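Genome polyprotein (Chicken sicinivirus JSY, PDB 6QWT) probably copies the viral RNA genome as the 3Dpol RNA-dependent RNA polymerase, the last segment of the polyprotein and the one contained in this chain. Local coordinates at residues L232-F237 / T357-T362; G60-E65 / I241-F246; I310-A315 / D351-Q356; K158-G163 / K171-E176; Y151-F156 / Q273-S278. One frame throughout, in Å; residues are numbered along the deposited sequence.

Interaction 1: L232-F237 / T357-T362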
# COMPACT_ATOMS: atom_id res chain seq x y z
N LEU A 232 14.41 2.48 -3.57
CA LEU A 232 14.72 1.61 -2.45
C LEU A 232 13.43 1.10 -1.84
O LEU A 232 12.35 1.64 -2.07
CB LEU A 232 15.58 2.31 -1.39
CG LEU A 232 15.08 3.59 -0.73
CD1 LEU A 232 14.09 3.30 0.39
CD2 LEU A 232 16.27 4.38 -0.20
N ASP A 233 13.56 0.04 -1.05
CA ASP A 233 12.43 -0.60 -0.40
C ASP A 233 12.77 -0.83 1.06
O ASP A 233 13.94 -0.97 1.43
CB ASP A 233 12.06 -1.93 -1.08
CG ASP A 233 10.71 -2.46 -0.65
OD1 ASP A 233 10.66 -3.57 -0.08
OD2 ASP A 233 9.70 -1.76 -0.87
N TYR A 234 11.74 -0.85 1.89
CA TYR A 234 11.89 -1.17 3.30
C TYR A 234 11.54 -2.63 3.54
O TYR A 234 10.62 -3.17 2.92
CB TYR A 234 10.99 -0.28 4.17
CG TYR A 234 11.33 1.20 4.16
CD1 TYR A 234 11.00 2.00 3.07
CD2 TYR A 234 11.94 1.79 5.25
CE1 TYR A 234 11.29 3.35 3.07
CE2 TYR A 234 12.24 3.15 5.26
CZ TYR A 234 11.91 3.92 4.16
OH TYR A 234 12.20 5.26 4.17
N SER A 235 12.28 -3.26 4.44
CA SER A 235 11.89 -4.56 4.99
C SER A 235 11.20 -4.32 6.32
O SER A 235 11.75 -3.64 7.20
CB SER A 235 13.10 -5.48 5.15
OG SER A 235 14.25 -4.75 5.53
N ASN A 236 9.99 -4.87 6.47
CA ASN A 236 9.21 -4.75 7.71
C ASN A 236 8.90 -3.28 8.03
O ASN A 236 8.97 -2.85 9.18
CB ASN A 236 9.91 -5.43 8.88
CG ASN A 236 10.65 -6.69 8.47
OD1 ASN A 236 10.04 -7.70 8.14
ND2 ASN A 236 11.98 -6.62 8.49
N PHE A 237 8.55 -2.52 6.99
CA PHE A 237 8.19 -1.11 7.17
C PHE A 237 7.02 -0.96 8.14
O PHE A 237 7.02 -0.06 8.98
CB PHE A 237 7.85 -0.50 5.82
CG PHE A 237 7.70 1.00 5.84
CD1 PHE A 237 8.71 1.81 6.35
CD2 PHE A 237 6.56 1.60 5.33
CE1 PHE A 237 8.58 3.19 6.36
CE2 PHE A 237 6.42 2.98 5.34
CZ PHE A 237 7.43 3.78 5.86
N THR A 357 17.34 4.90 13.69
CA THR A 357 15.99 4.36 13.61
C THR A 357 16.02 2.84 13.66
O THR A 357 17.07 2.22 13.86
CB THR A 357 15.28 4.82 12.33
OG1 THR A 357 15.81 4.10 11.21
CG2 THR A 357 15.47 6.32 12.10
N ASN A 358 14.85 2.22 13.47
CA ASN A 358 14.72 0.78 13.30
C ASN A 358 14.51 0.39 11.84
O ASN A 358 14.31 -0.80 11.56
CB ASN A 358 13.57 0.25 14.15
CG ASN A 358 13.84 0.38 15.64
OD1 ASN A 358 14.97 0.20 16.10
ND2 ASN A 358 12.80 0.68 16.41
N TYR A 359 14.55 1.34 10.92
CA TYR A 359 14.36 1.05 9.51
C TYR A 359 15.55 0.25 8.96
O TYR A 359 16.71 0.59 9.22
CB TYR A 359 14.21 2.34 8.71
CG TYR A 359 12.97 3.16 9.01
CD1 TYR A 359 11.72 2.57 9.09
CD2 TYR A 359 13.07 4.53 9.18
CE1 TYR A 359 10.59 3.33 9.35
CE2 TYR A 359 11.95 5.30 9.44
CZ TYR A 359 10.71 4.70 9.52
OH TYR A 359 9.61 5.48 9.78
N LYS A 360 15.25 -0.80 8.20
CA LYS A 360 16.25 -1.54 7.44
C LYS A 360 15.88 -1.40 5.97
O LYS A 360 14.85 -1.91 5.52
CB LYS A 360 16.28 -3.02 7.85
CG LYS A 360 16.69 -3.27 9.30
CD LYS A 360 16.55 -4.75 9.64
CE LYS A 360 16.86 -5.03 11.11
NZ LYS A 360 15.95 -6.05 11.70
N VAL A 361 16.72 -0.70 5.21
CA VAL A 361 16.39 -0.32 3.84
C VAL A 361 17.29 -1.07 2.87
O VAL A 361 18.46 -1.34 3.17
CB VAL A 361 16.49 1.21 3.66
CG1 VAL A 361 17.90 1.64 3.33
CG2 VAL A 361 15.52 1.67 2.61
N THR A 362 16.72 -1.45 1.72
CA THR A 362 17.39 -2.31 0.74
C THR A 362 17.05 -1.88 -0.68
O THR A 362 16.10 -1.10 -0.89
CB THR A 362 16.97 -3.77 0.94
OG1 THR A 362 15.55 -3.89 0.83
CG2 THR A 362 17.44 -4.32 2.29
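Tyr234 and Tyr359 share a first torsion of -65°, which sets each CG beside its own backbone N and brings the two rings together from the two facing segments. They meet T-shaped, the edge of Tyr234 directed at the face of Tyr359, with CE2 of Tyr234 3.8 Å from CG of Tyr359 and the planes at 75°. Val361 CG2 sits over the centre of the Tyr234 ring in a CH-pi contact, 4.3 Å from its centroid, while Phe237 CD1 lies over the opposite face. Phe237 also touches the Tyr359 ring obliquely, CE1 to CE1 at 3.6 Å, completing an aromatic cluster. The run Asp233-Tyr234-Ser235-Asn236-Phe237 belongs to motif A of the polymerase palm, and strand 360-362 is the edge strand that pairs antiparallel with it in the four-stranded palm sheet. Asp233 and Thr362 form a hydrogen-bonded pair: Asp233 N reaches Thr362 O and Thr362 N reaches Asp233 O, both at 2.8 Å. Tyr234 and Val361 follow as a non-hydrogen-bonded pair, with CA atoms 4.6 Å apart. Beyond them, Lys360 O is gripped twice by one residue, by Ser235 N at 3.1 Å and by Ser235 OG at 2.9 Å, the hydroxyl approaching from above the carbonyl plane. The buried phenol oxygens find partners on the palm helices, Tyr234 OH with Tyr353 OH and Tyr359 OH with Ser311 OG.

Interaction 2: G60-E65 / I241-F246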
# COMPACT_ATOMS: atom_id res chain seq x y z
N GLY A 60 10.52 -5.64 17.93
CA GLY A 60 11.92 -5.26 18.00
C GLY A 60 12.19 -3.95 18.72
O GLY A 60 13.36 -3.60 18.90
N GLY A 61 11.14 -3.23 19.12
CA GLY A 61 11.31 -1.97 19.82
C GLY A 61 10.62 -0.82 19.13
O GLY A 61 10.41 -0.84 17.91
N ASP A 62 10.25 0.20 19.90
CA ASP A 62 9.61 1.40 19.39
C ASP A 62 10.42 2.62 19.82
O ASP A 62 11.06 2.61 20.87
CB ASP A 62 8.16 1.52 19.88
CG ASP A 62 7.46 2.74 19.33
OD1 ASP A 62 7.56 2.99 18.11
OD2 ASP A 62 6.80 3.46 20.12
N ILE A 63 10.39 3.66 19.00
CA ILE A 63 11.09 4.90 19.30
C ILE A 63 10.06 5.96 19.67
O ILE A 63 9.14 6.25 18.89
CB ILE A 63 11.98 5.35 18.13
CG1 ILE A 63 13.02 4.28 17.83
CG2 ILE A 63 12.65 6.68 18.46
CD1 ILE A 63 13.77 4.49 16.53
N ASP A 64 10.20 6.53 20.87
CA ASP A 64 9.28 7.53 21.39
C ASP A 64 9.79 8.95 21.27
O ASP A 64 8.99 9.89 21.24
CB ASP A 64 8.97 7.24 22.86
CG ASP A 64 7.85 6.25 23.04
OD1 ASP A 64 6.80 6.43 22.38
OD2 ASP A 64 8.01 5.30 23.82
N GLU A 65 11.11 9.14 21.22
CA GLU A 65 11.65 10.48 21.18
C GLU A 65 12.20 10.81 19.80
O GLU A 65 12.79 9.94 19.15
CB GLU A 65 12.75 10.66 22.23
CG GLU A 65 12.34 10.21 23.62
CD GLU A 65 11.16 11.01 24.17
OE1 GLU A 65 11.03 12.20 23.80
OE2 GLU A 65 10.37 10.44 24.95
N ILE A 241 8.12 1.46 11.78
CA ILE A 241 7.77 2.88 11.85
C ILE A 241 7.63 3.27 13.32
O ILE A 241 6.83 2.67 14.05
CB ILE A 241 6.49 3.18 11.08
CG1 ILE A 241 6.75 3.16 9.57
CG2 ILE A 241 5.93 4.54 11.49
CD1 ILE A 241 5.48 3.05 8.75
N PRO A 242 8.37 4.27 13.79
CA PRO A 242 8.29 4.65 15.19
C PRO A 242 7.06 5.51 15.48
O PRO A 242 6.58 6.26 14.63
CB PRO A 242 9.58 5.44 15.42
CG PRO A 242 9.94 5.97 14.09
CD PRO A 242 9.46 4.96 13.08
N SER A 243 6.57 5.38 16.72
CA SER A 243 5.40 6.14 17.15
C SER A 243 5.60 7.64 16.97
O SER A 243 4.66 8.36 16.61
CB SER A 243 5.10 5.83 18.62
OG SER A 243 4.37 4.64 18.75
N VAL A 244 6.82 8.12 17.21
CA VAL A 244 7.06 9.56 17.26
C VAL A 244 6.77 10.22 15.92
O VAL A 244 6.32 11.37 15.88
CB VAL A 244 8.51 9.82 17.74
CG1 VAL A 244 9.52 9.28 16.74
CG2 VAL A 244 8.73 11.30 18.02
N VAL A 245 6.98 9.51 14.81
CA VAL A 245 6.71 10.10 13.50
C VAL A 245 5.21 10.31 13.31
O VAL A 245 4.76 11.38 12.88
CB VAL A 245 7.30 9.23 12.38
CG1 VAL A 245 7.02 9.84 11.02
CG2 VAL A 245 8.80 9.06 12.58
N PHE A 246 4.41 9.29 13.63
CA PHE A 246 2.95 9.42 13.54
C PHE A 246 2.44 10.52 14.47
O PHE A 246 1.56 11.30 14.09
CB PHE A 246 2.28 8.09 13.88
CG PHE A 246 2.11 7.18 12.71
CD1 PHE A 246 1.35 7.57 11.61
CD2 PHE A 246 2.70 5.93 12.70
CE1 PHE A 246 1.19 6.72 10.53
CE2 PHE A 246 2.54 5.08 11.62
CZ PHE A 246 1.79 5.48 10.53
O HOH W 1 7.96 1.15 15.97
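Asp62 and Ile63 meet Pro242, Ser243 and Val244 in a mainly polar contact, where the loop between helices 50-54 and 70-81 runs past the first turn of helix 243-256. The Asp62 carboxylate takes hold of Ser243 twice: OD1 receives the backbone N of Ser243 at 2.9 Å on its syn lone pair, and OD2 receives Ser243 OG at 3.0 Å from somewhat outside the carboxylate plane. A water lies within hydrogen-bonding distance of both Asp62 OD1 and Ile241 O. One residue on, Val244 N makes a weak 3.4 Å bond to Ile63 O, and Ile63 CB packs on Pro242 CB at 3.6 Å. The adjacent Gly61 bonds to the backbone of Ser1, consistent with the buried N-terminus of activated picornaviral polymerases. Lys290 forms salt bridges with both Asp62 and Asp64, so the Asp62 carboxylate lies between a lysine and the amino end of a helix, surroundings that should favour its ionised form.

Interaction 3: I310-A315 / D351-Q356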
# COMPACT_ATOMS: atom_id res chain seq x y z
N ILE A 310 8.76 11.97 5.51
CA ILE A 310 9.39 12.58 6.68
C ILE A 310 10.67 11.85 7.05
O ILE A 310 11.71 12.46 7.32
CB ILE A 310 8.41 12.60 7.87
CG1 ILE A 310 7.10 13.31 7.49
CG2 ILE A 310 9.05 13.24 9.09
CD1 ILE A 310 7.09 14.77 7.74
N SER A 311 10.61 10.51 7.07
CA SER A 311 11.77 9.72 7.47
C SER A 311 12.94 9.93 6.52
O SER A 311 14.08 10.15 6.95
CB SER A 311 11.38 8.25 7.56
OG SER A 311 10.28 8.08 8.43
N LEU A 312 12.68 9.87 5.21
CA LEU A 312 13.74 10.09 4.22
C LEU A 312 14.34 11.48 4.36
O LEU A 312 15.57 11.63 4.34
CB LEU A 312 13.19 9.89 2.81
CG LEU A 312 12.81 8.47 2.40
CD1 LEU A 312 11.84 8.50 1.22
CD2 LEU A 312 14.05 7.65 2.07
N LEU A 313 13.49 12.50 4.50
CA LEU A 313 13.99 13.86 4.67
C LEU A 313 14.85 13.99 5.92
O LEU A 313 15.86 14.71 5.92
CB LEU A 313 12.82 14.85 4.70
CG LEU A 313 12.10 15.08 3.37
CD1 LEU A 313 10.72 15.66 3.58
CD2 LEU A 313 12.92 15.99 2.46
N SER A 314 14.48 13.30 7.00
CA SER A 314 15.28 13.37 8.22
C SER A 314 16.66 12.74 8.02
O SER A 314 17.62 13.11 8.72
CB SER A 314 14.55 12.69 9.39
OG SER A 314 14.67 11.28 9.34
N ALA A 315 16.78 11.81 7.07
CA ALA A 315 18.07 11.24 6.73
C ALA A 315 18.88 12.18 5.84
O ALA A 315 20.09 12.36 6.05
CB ALA A 315 17.88 9.89 6.02
N ASP A 351 22.78 3.97 6.16
CA ASP A 351 23.64 4.06 7.34
C ASP A 351 23.02 4.96 8.41
O ASP A 351 23.13 4.66 9.60
CB ASP A 351 25.03 4.55 6.94
CG ASP A 351 25.77 3.57 6.05
OD1 ASP A 351 26.50 4.02 5.14
OD2 ASP A 351 25.63 2.34 6.27
N PHE A 352 22.39 6.06 8.00
CA PHE A 352 21.70 6.90 8.98
C PHE A 352 20.56 6.16 9.65
O PHE A 352 20.37 6.27 10.87
CB PHE A 352 21.18 8.18 8.32
CG PHE A 352 20.19 8.93 9.18
CD1 PHE A 352 20.64 9.82 10.14
CD2 PHE A 352 18.83 8.72 9.04
CE1 PHE A 352 19.74 10.49 10.95
CE2 PHE A 352 17.93 9.39 9.85
CZ PHE A 352 18.38 10.28 10.80
N TYR A 353 19.78 5.41 8.87
CA TYR A 353 18.67 4.65 9.42
C TYR A 353 19.16 3.64 10.46
O TYR A 353 18.51 3.44 11.49
CB TYR A 353 17.91 3.93 8.30
CG TYR A 353 16.83 4.77 7.64
CD1 TYR A 353 16.22 4.33 6.46
CD2 TYR A 353 16.43 5.98 8.18
CE1 TYR A 353 15.24 5.09 5.85
CE2 TYR A 353 15.44 6.74 7.56
CZ TYR A 353 14.85 6.29 6.40
OH TYR A 353 13.87 7.03 5.78
N HIS A 354 20.30 2.99 10.19
CA HIS A 354 20.81 1.98 11.12
C HIS A 354 21.20 2.59 12.46
O HIS A 354 21.06 1.94 13.50
CB HIS A 354 22.01 1.27 10.51
CG HIS A 354 21.68 0.45 9.30
ND1 HIS A 354 22.57 0.28 8.25
CD2 HIS A 354 20.57 -0.24 8.96
CE1 HIS A 354 22.01 -0.48 7.33
NE2 HIS A 354 20.80 -0.81 7.73
N SER A 355 21.67 3.84 12.46
CA SER A 355 22.20 4.44 13.67
C SER A 355 21.16 5.22 14.47
O SER A 355 21.38 5.46 15.66
CB SER A 355 23.38 5.36 13.33
OG SER A 355 22.92 6.57 12.75
N GLN A 356 20.05 5.61 13.86
CA GLN A 356 19.06 6.45 14.52
C GLN A 356 17.65 5.88 14.53
O GLN A 356 16.82 6.36 15.31
CB GLN A 356 19.00 7.84 13.87
CG GLN A 356 20.30 8.64 13.97
CD GLN A 356 20.63 9.02 15.40
OE1 GLN A 356 19.77 9.50 16.15
NE2 GLN A 356 21.88 8.81 15.80
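Helices 310-315 and 351-356 run nearly perpendicular, their axes 10.2 Å apart at closest and 100° between directions, and Ala315 and Phe352 bring the backbones nearest, CA to CA 6.1 Å. This spacing is bridged by two aromatic side chains of the second helix. Phe352, with CG anti to its backbone N (chi1 166°), lays one ring face over Ala315: CA stands 3.9 Å from the ring centroid in a CH-pi contact, and Ala315 CB approaches CD2 of Phe352 at 3.4 Å. Gln356 CB, from the same helix, sits over the opposite face, holding the ring between the two. Tyr353 reaches across with its hydroxyl end, where OH comes 3.3 Å from Ser311 CB. That OH lies close to the peptide joining Ser311 to Leu312 without hydrogen-bonding to it, its partner being Tyr234 OH. Ser311 O is satisfied within its own helix, by Ala315 N and by Ser314 OG at 2.7 Å; Ser314 OG also receives Trp67 NE1. Helix 298-316, the motif B helix, and helix 346-356, that of motif D, both belong to the helical layer packed on the antiparallel palm sheet of right-hand RNA polymerases.

Interaction 4: K158-G163 / K171-E176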
# COMPACT_ATOMS: atom_id res chain seq x y z
N LYS A 158 -1.49 -13.27 4.94
CA LYS A 158 -1.89 -12.82 3.61
C LYS A 158 -1.75 -13.97 2.62
O LYS A 158 -0.64 -14.44 2.36
CB LYS A 158 -1.07 -11.62 3.17
CG LYS A 158 -1.60 -10.99 1.89
CD LYS A 158 -0.82 -9.76 1.44
CE LYS A 158 -1.78 -8.72 0.86
NZ LYS A 158 -1.49 -7.38 1.42
N ASP A 159 -2.87 -14.40 2.06
CA ASP A 159 -2.92 -15.46 1.06
C ASP A 159 -2.54 -14.87 -0.29
O ASP A 159 -3.32 -14.14 -0.91
CB ASP A 159 -4.33 -16.05 1.04
CG ASP A 159 -4.44 -17.28 0.15
OD1 ASP A 159 -5.59 -17.77 0.01
OD2 ASP A 159 -3.42 -17.77 -0.40
N GLU A 160 -1.32 -15.17 -0.75
CA GLU A 160 -0.79 -14.56 -1.97
C GLU A 160 0.37 -15.40 -2.49
O GLU A 160 0.95 -16.20 -1.76
CB GLU A 160 -0.32 -13.12 -1.72
CG GLU A 160 1.06 -13.05 -1.08
CD GLU A 160 1.40 -11.67 -0.54
OE1 GLU A 160 2.03 -11.60 0.54
OE2 GLU A 160 1.03 -10.67 -1.19
N LEU A 161 0.70 -15.20 -3.77
CA LEU A 161 1.87 -15.84 -4.35
C LEU A 161 3.14 -15.25 -3.76
O LEU A 161 3.26 -14.03 -3.58
CB LEU A 161 1.88 -15.67 -5.87
CG LEU A 161 0.87 -16.48 -6.70
CD1 LEU A 161 1.11 -16.24 -8.18
CD2 LEU A 161 0.95 -17.97 -6.37
N ARG A 162 4.11 -16.12 -3.47
CA ARG A 162 5.40 -15.70 -2.93
C ARG A 162 6.50 -16.48 -3.63
O ARG A 162 6.29 -17.58 -4.13
CB ARG A 162 5.48 -15.93 -1.41
CG ARG A 162 4.40 -15.21 -0.62
CD ARG A 162 4.74 -13.75 -0.44
NE ARG A 162 5.58 -13.54 0.73
CZ ARG A 162 6.30 -12.45 0.95
NH1 ARG A 162 6.30 -11.46 0.07
NH2 ARG A 162 7.03 -12.35 2.06
N GLY A 163 7.70 -15.88 -3.66
CA GLY A 163 8.85 -16.60 -4.17
C GLY A 163 9.07 -17.90 -3.42
O GLY A 163 8.78 -18.02 -2.23
N LYS A 171 8.06 -17.19 5.22
CA LYS A 171 8.00 -15.73 5.30
C LYS A 171 6.76 -15.25 4.56
O LYS A 171 6.81 -14.84 3.40
CB LYS A 171 9.26 -15.09 4.73
CG LYS A 171 10.52 -15.29 5.54
CD LYS A 171 11.70 -14.68 4.80
CE LYS A 171 13.02 -14.93 5.52
NZ LYS A 171 14.16 -14.38 4.74
N THR A 172 5.62 -15.29 5.24
CA THR A 172 4.37 -14.82 4.69
C THR A 172 3.93 -13.56 5.42
O THR A 172 4.11 -13.44 6.64
CB THR A 172 3.29 -15.90 4.78
OG1 THR A 172 2.63 -15.83 6.05
CG2 THR A 172 3.93 -17.26 4.62
N ARG A 173 3.39 -12.61 4.67
CA ARG A 173 3.06 -11.30 5.21
C ARG A 173 1.73 -11.34 5.95
O ARG A 173 0.96 -12.31 5.88
CB ARG A 173 3.02 -10.25 4.10
CG ARG A 173 4.29 -10.18 3.27
CD ARG A 173 4.32 -8.93 2.41
NE ARG A 173 3.45 -9.05 1.24
CZ ARG A 173 2.91 -8.02 0.61
NH1 ARG A 173 3.16 -6.78 1.03
NH2 ARG A 173 2.13 -8.22 -0.44
N LEU A 174 1.46 -10.27 6.69
CA LEU A 174 0.21 -10.10 7.40
C LEU A 174 -0.68 -9.13 6.65
O LEU A 174 -0.20 -8.17 6.03
CB LEU A 174 0.45 -9.59 8.82
CG LEU A 174 1.29 -10.49 9.73
CD1 LEU A 174 1.87 -9.68 10.88
CD2 LEU A 174 0.44 -11.64 10.25
N ILE A 175 -1.99 -9.38 6.69
CA ILE A 175 -2.99 -8.45 6.18
C ILE A 175 -3.95 -8.14 7.32
O ILE A 175 -4.47 -9.05 7.96
CB ILE A 175 -3.73 -9.02 4.95
CG1 ILE A 175 -4.88 -8.10 4.53
CG2 ILE A 175 -4.22 -10.44 5.20
CD1 ILE A 175 -5.57 -8.53 3.25
N GLU A 176 -4.14 -6.85 7.58
CA GLU A 176 -4.93 -6.40 8.72
C GLU A 176 -6.01 -5.45 8.23
O GLU A 176 -5.73 -4.54 7.44
CB GLU A 176 -4.03 -5.72 9.77
CG GLU A 176 -2.67 -6.39 9.93
CD GLU A 176 -2.03 -6.14 11.29
OE1 GLU A 176 -0.91 -5.59 11.33
OE2 GLU A 176 -2.65 -6.49 12.31
O HOH W 2 1.97 -13.49 2.29
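Arg173 holds Glu160 side-on in a two-pronged salt bridge: NE of Arg173 bonds to OE1 of Glu160 at 3.0 Å, and NH2 of Arg173 to OE2 of Glu160 at 2.8 Å. Guanidinium and carboxylate are nearly coplanar, only 8° apart, and OE2 is met on its syn lone pair. The sequence and hairpin-like course of these segments are those of motif F in the fingers, which in related picornaviral polymerases lines the nucleotide entry channel. A second arginine works differently. Arg162, bent at chi2 (-79°) and chi3, turns its NE and NH2 onto one acceptor, Lys171 O, NH2 reaching it at 2.8 Å. It also lies across Arg173, whose CG stands over one face of the Arg162 guanidinium. On the main chain, Lys158 N donates to Arg173 O at 2.8 Å, while a water accepts from Arg173 N and donates to Lys158 O and Glu160 OE1, thereby joining the salt bridge to both backbones. The Lys158 side chain runs alongside Arg173, its CD over one face of the guanidinium, 3.8 Å from NH2. At the start of strand 174-177, CG2 of Ile175 packs against CA of Lys158 at 3.7 Å.

Interaction 5: Y151-F156 / Q273-S278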
# COMPACT_ATOMS: atom_id res chain seq x y z
N TYR A 151 -11.07 0.38 18.83
CA TYR A 151 -11.49 -0.64 17.87
C TYR A 151 -10.34 -1.61 17.63
O TYR A 151 -9.18 -1.33 17.98
CB TYR A 151 -11.95 0.00 16.56
CG TYR A 151 -10.89 0.83 15.87
CD1 TYR A 151 -10.02 0.25 14.96
CD2 TYR A 151 -10.77 2.19 16.12
CE1 TYR A 151 -9.04 1.00 14.32
CE2 TYR A 151 -9.79 2.95 15.49
CZ TYR A 151 -8.94 2.34 14.60
OH TYR A 151 -7.96 3.08 13.96
N PHE A 152 -10.67 -2.74 17.00
CA PHE A 152 -9.73 -3.83 16.76
C PHE A 152 -9.45 -3.97 15.27
O PHE A 152 -10.38 -3.95 14.46
CB PHE A 152 -10.29 -5.16 17.29
CG PHE A 152 -10.22 -5.31 18.78
CD1 PHE A 152 -9.07 -5.78 19.39
CD2 PHE A 152 -11.32 -5.01 19.57
CE1 PHE A 152 -9.01 -5.92 20.76
CE2 PHE A 152 -11.26 -5.16 20.95
CZ PHE A 152 -10.10 -5.62 21.54
N TYR A 153 -8.18 -4.13 14.92
CA TYR A 153 -7.80 -4.64 13.61
C TYR A 153 -7.86 -6.16 13.63
O TYR A 153 -7.37 -6.79 14.58
CB TYR A 153 -6.39 -4.18 13.22
CG TYR A 153 -6.27 -2.71 12.87
CD1 TYR A 153 -6.36 -2.28 11.54
CD2 TYR A 153 -6.06 -1.75 13.85
CE1 TYR A 153 -6.24 -0.94 11.21
CE2 TYR A 153 -5.94 -0.41 13.53
CZ TYR A 153 -6.03 -0.01 12.22
OH TYR A 153 -5.91 1.33 11.91
N THR A 154 -8.46 -6.75 12.61
CA THR A 154 -8.40 -8.20 12.41
C THR A 154 -7.14 -8.54 11.63
O THR A 154 -6.91 -7.99 10.55
CB THR A 154 -9.63 -8.72 11.67
OG1 THR A 154 -9.76 -8.03 10.42
CG2 THR A 154 -10.88 -8.51 12.50
N THR A 155 -6.32 -9.44 12.17
CA THR A 155 -5.04 -9.81 11.59
C THR A 155 -5.12 -11.21 10.99
O THR A 155 -5.58 -12.14 11.65
CB THR A 155 -3.92 -9.75 12.63
OG1 THR A 155 -3.88 -8.44 13.21
CG2 THR A 155 -2.58 -10.07 12.01
N PHE A 156 -4.65 -11.34 9.75
CA PHE A 156 -4.61 -12.62 9.06
C PHE A 156 -3.27 -12.79 8.37
O PHE A 156 -2.52 -11.82 8.16
CB PHE A 156 -5.74 -12.75 8.02
CG PHE A 156 -7.12 -12.66 8.60
CD1 PHE A 156 -7.61 -13.66 9.43
CD2 PHE A 156 -7.94 -11.58 8.31
CE1 PHE A 156 -8.88 -13.58 9.96
CE2 PHE A 156 -9.21 -11.49 8.84
CZ PHE A 156 -9.68 -12.49 9.67
N GLN A 273 -3.55 8.30 17.26
CA GLN A 273 -3.08 7.44 18.33
C GLN A 273 -3.61 6.02 18.17
O GLN A 273 -2.90 5.05 18.43
CB GLN A 273 -3.48 8.00 19.70
CG GLN A 273 -2.94 7.17 20.86
CD GLN A 273 -3.21 7.78 22.21
OE1 GLN A 273 -4.31 8.28 22.48
NE2 GLN A 273 -2.21 7.75 23.09
N SER A 274 -4.86 5.88 17.72
CA SER A 274 -5.41 4.55 17.46
C SER A 274 -4.72 3.85 16.29
O SER A 274 -5.00 2.68 16.05
CB SER A 274 -6.92 4.64 17.20
OG SER A 274 -7.20 4.95 15.84
N ILE A 275 -3.84 4.55 15.58
CA ILE A 275 -3.07 3.96 14.50
C ILE A 275 -1.70 3.47 14.98
O ILE A 275 -1.29 2.36 14.65
CB ILE A 275 -2.93 4.96 13.34
CG1 ILE A 275 -4.22 5.02 12.53
CG2 ILE A 275 -1.76 4.60 12.44
CD1 ILE A 275 -4.30 6.19 11.59
N TYR A 276 -0.99 4.28 15.77
CA TYR A 276 0.33 3.86 16.24
C TYR A 276 0.29 3.15 17.60
O TYR A 276 1.30 2.56 17.99
CB TYR A 276 1.30 5.05 16.30
CG TYR A 276 0.98 6.16 17.28
CD1 TYR A 276 0.49 7.38 16.83
CD2 TYR A 276 1.22 6.02 18.65
CE1 TYR A 276 0.22 8.42 17.71
CE2 TYR A 276 0.94 7.04 19.54
CZ TYR A 276 0.44 8.24 19.06
OH TYR A 276 0.17 9.28 19.92
N LEU A 277 -0.83 3.21 18.31
CA LEU A 277 -1.06 2.41 19.52
C LEU A 277 -2.36 1.64 19.28
O LEU A 277 -3.42 1.98 19.81
CB LEU A 277 -1.14 3.30 20.78
CG LEU A 277 -1.12 2.57 22.13
CD1 LEU A 277 0.13 1.72 22.26
CD2 LEU A 277 -1.22 3.57 23.27
N SER A 278 -2.26 0.59 18.47
CA SER A 278 -3.42 -0.06 17.87
C SER A 278 -3.71 -1.40 18.54
O SER A 278 -2.81 -2.07 19.04
CB SER A 278 -3.20 -0.26 16.37
OG SER A 278 -2.03 -1.03 16.15
O HOH W 3 -6.77 0.41 17.12
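Tyr151, near the beginning of strand 152-157, touches Ser274 at the last turn of helix 267-276. With its CG held between the backbone N and the carbonyl carbon (chi1 60°), the ring extends toward the helix and places OH 2.8 Å from Ser274 OG, within hydrogen-bonding distance. Ser274 OG is also bonded to Tyr271 O of its own helix, which ties the serine down between helix backbone and phenol. A water lies 3.1 Å from each of the backbone oxygens Tyr151 O and Ser274 O, between the two segments, and it rests above one face of the Tyr151 ring.

Two residues along, Tyr153 directs its ring to the same side. Its edge faces Ser274 O, with CE2 of Tyr153 4.1 Å from that oxygen, and CE2 also packs on Ser278 CB at 3.9 Å. Farther out, OH of Tyr153 meets Ile275 CG1 at 4.1 Å. The two phenol oxygens are themselves close, Tyr151 OH to Tyr153 OH 3.4 Å, a weak bond at best.

The chain runs on in the fingers sheet, where strand 152-157 lies between strand 277-282, which it meets in parallel through backbone bonds from Tyr153 and Thr155, and antiparallel strand 174-177; helix 267-276 leads directly into strand 277-282 and packs on helix 243-256 through Ile275 and Tyr276.

How the interactions relate
Interactions 3 and 5 are buried, 1 and 2 partly so, and 4 lies at the surface, where charge dominates: arginine salt bridge and carbonyl grips there, against backbone pairing with an aromatic cluster in 1 and ring packing in 3. Those two form one palm unit, helix 346-356 leading into strand 360-362, and they are joined by hydroxyl-to-hydroxyl bonds between their side chains. Interaction 2 adjoins both, with Pro242 against Tyr359 and Ile63 near Gln356, and reaches interaction 5 through Ser243 and Phe246 on Tyr276. Interactions 4 and 5 meet in the five-stranded sheet, where strands 152-157 and 174-177 are neighbours and Thr155 bonds to Glu176.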